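Local coordinates for reticulocyte binding protein (Streptococcus agalactiae COH1, PDB 3FAW), which probably acts as a cell-wall-anchored pullulanase that hydrolyses the alpha-1,6 linkages of pullulan and related branched alpha-glucans, at residues A[517-522]-A[555-560]; A[565-570]-A[614-619]. All blocks are in the same frame, centred on the assembly; numbering follows the deposited sequence.

Contact 1 (A[517-522]-A[555-560])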
ATOM      1  N   SER A 517       2.356  -9.928   8.374  1.00 12.26           N
ATOM      2  CA  SER A 517       2.995 -11.171   8.776  1.00 12.92           C
ATOM      3  C   SER A 517       2.788 -12.268   7.732  1.00 13.01           C
ATOM      4  O   SER A 517       1.785 -12.985   7.750  1.00 12.16           O
ATOM      5  CB  SER A 517       2.475 -11.631  10.137  1.00 13.30           C
ATOM      6  OG  SER A 517       3.135 -12.814  10.556  1.00 14.03           O
ATOM      7  N   ASP A 518       3.753 -12.401   6.826  1.00 12.52           N
ATOM      8  CA  ASP A 518       3.727 -13.483   5.838  1.00 12.55           C
ATOM      9  C   ASP A 518       3.891 -14.874   6.475  1.00 12.81           C
ATOM     10  O   ASP A 518       3.463 -15.874   5.898  1.00 14.09           O
ATOM     11  CB  ASP A 518       4.757 -13.259   4.712  1.00 13.35           C
ATOM     12  CG  ASP A 518       6.166 -12.966   5.219  1.00 13.53           C
ATOM     13  OD1 ASP A 518       6.339 -12.513   6.369  1.00 18.39           O
ATOM     14  OD2 ASP A 518       7.116 -13.167   4.436  1.00 18.09           O
ATOM     15  N   ASP A 519       4.485 -14.924   7.667  1.00 12.12           N
ATOM     16  CA  ASP A 519       4.690 -16.179   8.394  1.00 11.72           C
ATOM     17  C   ASP A 519       3.374 -16.837   8.824  1.00 11.24           C
ATOM     18  O   ASP A 519       3.191 -18.040   8.633  1.00 10.63           O
ATOM     19  CB  ASP A 519       5.574 -15.945   9.623  1.00 11.69           C
ATOM     20  CG  ASP A 519       6.252 -17.213  10.113  1.00 13.27           C
ATOM     21  OD1 ASP A 519       6.705 -18.009   9.269  1.00 16.55           O
ATOM     22  OD2 ASP A 519       6.358 -17.399  11.343  1.00 14.34           O
ATOM     23  N   ILE A 520       2.465 -16.061   9.409  1.00 11.71           N
ATOM     24  CA  ILE A 520       1.153 -16.596   9.792  1.00 11.58           C
ATOM     25  C   ILE A 520       0.318 -16.928   8.547  1.00 12.41           C
ATOM     26  O   ILE A 520      -0.408 -17.922   8.531  1.00 12.24           O
ATOM     27  CB  ILE A 520       0.370 -15.654  10.760  1.00 11.26           C
ATOM     28  CG1 ILE A 520      -0.804 -16.415  11.398  1.00 11.99           C
ATOM     29  CG2 ILE A 520      -0.124 -14.405  10.042  1.00 11.79           C
ATOM     30  CD1 ILE A 520      -1.551 -15.642  12.480  1.00 10.02           C
ATOM     31  N   ARG A 521       0.434 -16.103   7.507  1.00 12.72           N
ATOM     32  CA  ARG A 521      -0.212 -16.386   6.220  1.00 12.21           C
ATOM     33  C   ARG A 521       0.220 -17.763   5.703  1.00 12.16           C
ATOM     34  O   ARG A 521      -0.614 -18.655   5.527  1.00 10.29           O
ATOM     35  CB  ARG A 521       0.133 -15.292   5.200  1.00 12.57           C
ATOM     36  CG  ARG A 521      -0.422 -15.510   3.786  1.00 13.06           C
ATOM     37  CD  ARG A 521       0.273 -14.594   2.786  1.00 13.80           C
ATOM     38  NE  ARG A 521       1.598 -15.091   2.403  1.00 14.40           N
ATOM     39  CZ  ARG A 521       2.532 -14.381   1.762  1.00 16.25           C
ATOM     40  NH1 ARG A 521       2.315 -13.117   1.423  1.00 16.10           N
ATOM     41  NH2 ARG A 521       3.704 -14.934   1.463  1.00 13.31           N
ATOM     42  N   ASN A 522       1.528 -17.930   5.498  1.00 12.40           N
ATOM     43  CA  ASN A 522       2.092 -19.179   4.971  1.00 11.67           C
ATOM     44  C   ASN A 522       1.744 -20.399   5.814  1.00 12.91           C
ATOM     45  O   ASN A 522       1.307 -21.427   5.284  1.00 10.91           O
ATOM     46  CB  ASN A 522       3.617 -19.079   4.857  1.00 11.90           C
ATOM     47  CG  ASN A 522       4.064 -18.150   3.747  1.00 14.29           C
ATOM     48  OD1 ASN A 522       3.253 -17.639   2.983  1.00 10.27           O
ATOM     49  ND2 ASN A 522       5.370 -17.933   3.653  1.00 18.63           N
ATOM     50  N   PRO A 555       6.002 -13.784  15.069  1.00 11.38           N
ATOM     51  CA  PRO A 555       6.380 -14.532  13.866  1.00 11.03           C
ATOM     52  C   PRO A 555       7.820 -15.032  13.888  1.00  9.94           C
ATOM     53  O   PRO A 555       8.679 -14.414  14.502  1.00 10.13           O
ATOM     54  CB  PRO A 555       6.187 -13.508  12.737  1.00 10.27           C
ATOM     55  CG  PRO A 555       6.206 -12.182  13.414  1.00 10.22           C
ATOM     56  CD  PRO A 555       5.570 -12.415  14.736  1.00 11.36           C
ATOM     57  N   GLY A 556       8.062 -16.144  13.205  1.00 11.90           N
ATOM     58  CA  GLY A 556       9.376 -16.777  13.178  1.00 12.38           C
ATOM     59  C   GLY A 556      10.371 -16.184  12.197  1.00 13.02           C
ATOM     60  O   GLY A 556      11.555 -16.525  12.253  1.00 13.64           O
ATOM     61  N   ASN A 557       9.913 -15.306  11.302  1.00 12.00           N
ATOM     62  CA  ASN A 557      10.789 -14.738  10.265  1.00 12.30           C
ATOM     63  C   ASN A 557      11.249 -13.291  10.517  1.00 12.78           C
ATOM     64  O   ASN A 557      12.052 -12.760   9.755  1.00 11.70           O
ATOM     65  CB  ASN A 557      10.154 -14.869   8.872  1.00 12.40           C
ATOM     66  CG  ASN A 557       8.888 -14.053   8.716  1.00 11.72           C
ATOM     67  OD1 ASN A 557       8.248 -13.670   9.698  1.00 10.83           O
ATOM     68  ND2 ASN A 557       8.515 -13.785   7.471  1.00 12.36           N
ATOM     69  N   PHE A 558      10.728 -12.657  11.564  1.00 12.73           N
ATOM     70  CA  PHE A 558      11.283 -11.388  12.048  1.00 13.42           C
ATOM     71  C   PHE A 558      10.968 -11.191  13.522  1.00 14.26           C
ATOM     72  O   PHE A 558      10.006 -11.769  14.035  1.00 14.69           O
ATOM     73  CB  PHE A 558      10.804 -10.188  11.208  1.00 12.96           C
ATOM     74  CG  PHE A 558       9.370  -9.761  11.461  1.00 10.97           C
ATOM     75  CD1 PHE A 558       9.061  -8.857  12.475  1.00 11.55           C
ATOM     76  CD2 PHE A 558       8.342 -10.211  10.641  1.00 10.65           C
ATOM     77  CE1 PHE A 558       7.747  -8.443  12.694  1.00  9.88           C
ATOM     78  CE2 PHE A 558       7.022  -9.796  10.845  1.00 11.25           C
ATOM     79  CZ  PHE A 558       6.725  -8.912  11.875  1.00 10.24           C
ATOM     80  N   GLU A 559      11.784 -10.381  14.194  1.00 15.08           N
ATOM     81  CA  GLU A 559      11.598 -10.097  15.617  1.00 16.96           C
ATOM     82  C   GLU A 559      10.585  -8.975  15.831  1.00 16.26           C
ATOM     83  O   GLU A 559      10.840  -7.822  15.479  1.00 15.77           O
ATOM     84  CB  GLU A 559      12.937  -9.722  16.271  1.00 18.20           C
ATOM     85  CG  GLU A 559      12.884  -9.501  17.790  1.00 22.11           C
ATOM     86  CD  GLU A 559      12.456 -10.737  18.570  1.00 24.22           C
ATOM     87  OE1 GLU A 559      12.686 -11.869  18.090  0.10 23.84           O
ATOM     88  OE2 GLU A 559      11.894 -10.573  19.674  0.10 23.40           O
ATOM     89  N   ALA A 560       9.436  -9.323  16.408  1.00 15.62           N
ATOM     90  CA  ALA A 560       8.454  -8.337  16.847  1.00 14.11           C
ATOM     91  C   ALA A 560       8.515  -8.207  18.370  1.00 14.77           C
ATOM     92  O   ALA A 560       8.071  -9.104  19.088  1.00 13.71           O
ATOM     93  CB  ALA A 560       7.061  -8.750  16.403  1.00 13.45           C
TER
HETATM   94  O   HOH W   1       5.764 -12.701   9.255  1.00 12.30           O

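Contact 2 (A[565-570]-A[614-619]). With CA (calcium ion), chain E.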
ATOM      1  N   ASP A 565       3.514  -4.425  16.248  1.00 12.04           N
ATOM      2  CA  ASP A 565       4.409  -4.539  15.085  1.00 13.10           C
ATOM      3  C   ASP A 565       3.858  -5.442  13.985  1.00 11.97           C
ATOM      4  O   ASP A 565       4.341  -5.400  12.850  1.00 10.18           O
ATOM      5  CB  ASP A 565       5.764  -5.129  15.493  1.00 13.93           C
ATOM      6  CG  ASP A 565       6.535  -4.250  16.446  1.00 16.08           C
ATOM      7  OD1 ASP A 565       6.269  -3.031  16.507  1.00 19.04           O
ATOM      8  OD2 ASP A 565       7.433  -4.782  17.136  1.00 16.01           O
ATOM      9  N   VAL A 566       2.871  -6.267  14.330  1.00 11.83           N
ATOM     10  CA  VAL A 566       2.420  -7.356  13.474  1.00 12.03           C
ATOM     11  C   VAL A 566       1.004  -7.133  12.943  1.00 11.72           C
ATOM     12  O   VAL A 566       0.065  -6.932  13.716  1.00  9.15           O
ATOM     13  CB  VAL A 566       2.443  -8.692  14.247  1.00 12.47           C
ATOM     14  CG1 VAL A 566       2.029  -9.844  13.345  1.00 12.58           C
ATOM     15  CG2 VAL A 566       3.824  -8.940  14.830  1.00 11.44           C
ATOM     16  N   VAL A 567       0.868  -7.167  11.620  1.00 12.15           N
ATOM     17  CA  VAL A 567      -0.436  -7.187  10.972  1.00 11.95           C
ATOM     18  C   VAL A 567      -0.753  -8.636  10.582  1.00 13.00           C
ATOM     19  O   VAL A 567      -0.110  -9.199   9.694  1.00 14.04           O
ATOM     20  CB  VAL A 567      -0.469  -6.286   9.722  1.00 12.56           C
ATOM     21  CG1 VAL A 567      -1.881  -6.214   9.158  1.00 11.17           C
ATOM     22  CG2 VAL A 567       0.052  -4.885  10.049  1.00 10.24           C
ATOM     23  N   GLN A 568      -1.735  -9.229  11.261  1.00 12.48           N
ATOM     24  CA  GLN A 568      -2.111 -10.634  11.046  1.00 12.23           C
ATOM     25  C   GLN A 568      -3.080 -10.758   9.875  1.00 12.20           C
ATOM     26  O   GLN A 568      -4.143 -10.129   9.869  1.00  9.83           O
ATOM     27  CB  GLN A 568      -2.779 -11.219  12.296  1.00 13.16           C
ATOM     28  CG  GLN A 568      -1.990 -11.072  13.602  1.00 11.84           C
ATOM     29  CD  GLN A 568      -0.864 -12.087  13.753  1.00 12.17           C
ATOM     30  OE1 GLN A 568      -0.291 -12.552  12.770  1.00 11.51           O
ATOM     31  NE2 GLN A 568      -0.535 -12.421  14.995  1.00 11.09           N
ATOM     32  N   TYR A 569      -2.717 -11.572   8.886  1.00 11.80           N
ATOM     33  CA  TYR A 569      -3.575 -11.787   7.725  1.00 10.90           C
ATOM     34  C   TYR A 569      -3.344 -13.140   7.063  1.00 10.79           C
ATOM     35  O   TYR A 569      -2.284 -13.761   7.225  1.00 11.06           O
ATOM     36  CB  TYR A 569      -3.396 -10.660   6.702  1.00 10.63           C
ATOM     37  CG  TYR A 569      -2.230 -10.795   5.732  1.00 10.99           C
ATOM     38  CD1 TYR A 569      -0.943 -11.100   6.172  1.00 11.12           C
ATOM     39  CD2 TYR A 569      -2.415 -10.562   4.374  1.00 10.00           C
ATOM     40  CE1 TYR A 569       0.125 -11.193   5.273  1.00  8.77           C
ATOM     41  CE2 TYR A 569      -1.365 -10.648   3.476  1.00 10.95           C
ATOM     42  CZ  TYR A 569      -0.096 -10.960   3.926  1.00 12.22           C
ATOM     43  OH  TYR A 569       0.941 -11.041   3.019  1.00  9.66           O
ATOM     44  N   ILE A 570      -4.355 -13.584   6.325  1.00  8.53           N
ATOM     45  CA  ILE A 570      -4.241 -14.778   5.481  1.00  8.40           C
ATOM     46  C   ILE A 570      -4.663 -14.526   4.024  1.00  9.54           C
ATOM     47  O   ILE A 570      -4.477 -15.391   3.168  1.00 10.43           O
ATOM     48  CB  ILE A 570      -5.012 -15.981   6.075  1.00  7.19           C
ATOM     49  CG1 ILE A 570      -6.467 -15.610   6.405  1.00  9.50           C
ATOM     50  CG2 ILE A 570      -4.283 -16.504   7.308  1.00  3.62           C
ATOM     51  CD1 ILE A 570      -7.307 -16.773   6.904  1.00  6.87           C
ATOM     52  N   THR A 614      -2.579  -6.640  15.168  1.00 13.03           N
ATOM     53  CA  THR A 614      -3.589  -5.964  14.345  1.00 12.65           C
ATOM     54  C   THR A 614      -4.221  -6.957  13.364  1.00 13.60           C
ATOM     55  O   THR A 614      -3.513  -7.615  12.596  1.00 13.10           O
ATOM     56  CB  THR A 614      -2.975  -4.779  13.569  1.00 12.96           C
ATOM     57  OG1 THR A 614      -2.525  -3.780  14.494  1.00 10.56           O
ATOM     58  CG2 THR A 614      -3.996  -4.148  12.615  1.00 11.92           C
ATOM     59  N   ALA A 615      -5.551  -7.057  13.394  1.00 13.38           N
ATOM     60  CA  ALA A 615      -6.284  -7.992  12.544  1.00 13.56           C
ATOM     61  C   ALA A 615      -6.606  -7.354  11.195  1.00 14.00           C
ATOM     62  O   ALA A 615      -7.079  -6.221  11.137  1.00 14.47           O
ATOM     63  CB  ALA A 615      -7.563  -8.454  13.235  1.00 13.27           C
ATOM     64  N   PHE A 616      -6.344  -8.096  10.122  1.00 13.50           N
ATOM     65  CA  PHE A 616      -6.551  -7.626   8.749  1.00 12.91           C
ATOM     66  C   PHE A 616      -7.454  -8.605   7.994  1.00 13.39           C
ATOM     67  O   PHE A 616      -7.206  -9.808   8.004  1.00 11.51           O
ATOM     68  CB  PHE A 616      -5.196  -7.516   8.045  1.00 13.75           C
ATOM     69  CG  PHE A 616      -5.263  -6.959   6.648  1.00 14.91           C
ATOM     70  CD1 PHE A 616      -5.162  -5.591   6.427  1.00 15.00           C
ATOM     71  CD2 PHE A 616      -5.386  -7.804   5.551  1.00 13.07           C
ATOM     72  CE1 PHE A 616      -5.200  -5.077   5.143  1.00 14.27           C
ATOM     73  CE2 PHE A 616      -5.433  -7.295   4.264  1.00 14.14           C
ATOM     74  CZ  PHE A 616      -5.333  -5.929   4.060  1.00 15.28           C
ATOM     75  N   ILE A 617      -8.490  -8.076   7.343  1.00 12.92           N
ATOM     76  CA  ILE A 617      -9.430  -8.877   6.563  1.00 12.81           C
ATOM     77  C   ILE A 617      -9.521  -8.335   5.136  1.00 12.35           C
ATOM     78  O   ILE A 617      -9.721  -7.139   4.931  1.00 13.10           O
ATOM     79  CB  ILE A 617     -10.846  -8.863   7.204  1.00 12.94           C
ATOM     80  CG1 ILE A 617     -10.817  -9.475   8.612  1.00 14.24           C
ATOM     81  CG2 ILE A 617     -11.852  -9.602   6.325  1.00 14.76           C
ATOM     82  CD1 ILE A 617     -10.473 -10.958   8.653  1.00 13.04           C
ATOM     83  N   HIS A 618      -9.361  -9.217   4.153  1.00 11.86           N
ATOM     84  CA  HIS A 618      -9.551  -8.855   2.746  1.00 11.79           C
ATOM     85  C   HIS A 618     -11.041  -8.766   2.429  1.00 11.32           C
ATOM     86  O   HIS A 618     -11.812  -9.626   2.845  1.00 13.28           O
ATOM     87  CB  HIS A 618      -8.884  -9.897   1.840  1.00 12.18           C
ATOM     88  CG  HIS A 618      -9.109  -9.671   0.373  1.00 10.80           C
ATOM     89  ND1 HIS A 618      -9.604 -10.483  -0.588  1.00 14.22           N
ATOM     90  CD2 HIS A 618      -8.789  -8.488  -0.257  1.00 11.97           C
ATOM     91  CE1 HIS A 618      -9.583  -9.782  -1.769  1.00 13.37           C
ATOM     92  NE2 HIS A 618      -9.089  -8.580  -1.540  1.00 14.20           N
ATOM     93  N   SER A 619     -11.454  -7.736   1.693  1.00 11.81           N
ATOM     94  CA  SER A 619     -12.859  -7.617   1.307  1.00 11.05           C
ATOM     95  C   SER A 619     -13.293  -8.871   0.559  1.00 11.39           C
ATOM     96  O   SER A 619     -12.680  -9.247  -0.441  1.00  9.83           O
ATOM     97  CB  SER A 619     -13.102  -6.380   0.443  1.00 12.48           C
ATOM     98  OG  SER A 619     -14.456  -6.284   0.046  1.00 10.99           O
TER
HETATM   99 CA    CA E   4       8.716  -2.822  17.755  1.00 14.31          CA
HETATM  100  O   HOH W   2      -6.696 -12.006   6.558  1.00  5.57           O
HETATM  101  O   HOH W   3      10.547  -1.707  18.849  1.00 17.07           O

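Contact 1 (A[517-522]-A[555-560])
Asn557 and Gly556 each give an N-H to a carboxylate in the first turn of helix 518-525, and these two bonds carry the contact. Asn557 ND2 donates to Asp518 OD1 at 2.8 Å, nearly straight at 158°. The acceptor lies in the plane of the amide, whereas the donor stands above the plane of the carboxylate, the two planes being 42° apart. The backbone N of Gly556 reaches Asp519 OD2, also at 2.8 Å and again from above the carboxylate plane.

A single water joins both partners. It receives bonds from Ser517 OG and Asp519 N, and it donates to Asp518 OD1 and, at 2.7 Å, to Asn557 OD1. Both ends of the Asn557 amide are thus used, which fixes its rotation. Asp518 OD1 is gripped three times, by Asn557, by the water and by Gln504 from a neighbouring loop, an arrangement consistent with a well-stabilised negative charge.

Packing completes the contact. Asp519 holds CG anti to its own N (chi1 -158°), sending the carboxylate across toward Gly556 while the Asn557 amide slides past it the other way, roughly stacked; Asn557 OD1 comes within 3.5 Å of Asp519 CB. Pro555 CB touches both Ser517 OG, at 3.8 Å, and Asp519 CB, at 4.0 Å, and Pro555 CG lies over one face of the Phe558 ring, near the rim.

Ser517 is the N-cap residue and the two aspartates follow it directly, so acidic groups sit at the helix end where the dipole would suit them. The example illustrates a helix start whose N-cap serine and first-turn N-H meet through a water, in the (beta/alpha)8 barrel, joined here to the loop that leads from helix 544-551 into strand 566-568.

Contact 2 (A[565-570]-A[614-619])
Val567 lies opposite Thr614, and Gln568 opposite Ala615, where the seventh and eighth strands of the (beta/alpha)8, or TIM, barrel run parallel. Strand 614-618 then pairs with strand 269-273, closing the ring. The ladder alternates as parallel pairing requires: Thr614 N donates to Val566 O at 3.0 Å, Gln568 N to Thr614 O at 2.7 Å, and Phe616 N to Gln568 O at 3.0 Å, the last being the most bent at 138°.

Gln568 can be traced outward from this ladder. Its CB passes 3.7 Å from Thr614 O, and CG follows at 3.9 Å from the same oxygen. With CG turned anti to the carbonyl carbon (chi1 -53°), the chain bends again at its next torsion and leaves the neighbouring strand. At the tip, OE1 packs against Ile520 CG2 of helix 518-525, and NE2 gives bonds to two backbone oxygens, those of Asn550 and Gln612, which satisfies the amide nitrogen between barrel and surrounding shell.

Val567, Thr614 and Phe616 occupy the other side of the sheet. Phe616 CB packs on Val567 CG1, and Phe616 CD2 meets Tyr569 CB at 3.7 Å; the Phe616 side chain also touches Ile270 and Glu272 of the first strand, while Tyr569 OH is bonded to Arg521. A water prolongs the pairing by linking Ile570 N to Phe616 O.

Just before the seventh strand, Asp565 binds calcium with both oxygens, in a site completed by Met507, Thr510, Asp511, Asp561 and a water. The two bonds are uneven: OD2 of Asp565 stands 2.4 Å from the calcium, OD1 of Asp565 2.8 Å.

From the N terminus, the chain leaves barrel strand 513-516, enters helix 518-525, and returns after helix 544-551 so that 555-560 closes contact 1 over 32 intervening residues. After four intervening residues contact 2 opens at 565-570, and a largely helical excursion of 43 residues, including helices 578-586 and 590-609, ends at 614-619. The two loops follow in series, neither nested nor crossed. With centres about 12 Å apart they also touch: Ser517 N probably bonds to Val567 O at 2.9 Å. Together they tie the sixth, seventh and eighth strands to the connecting segments outside the barrel.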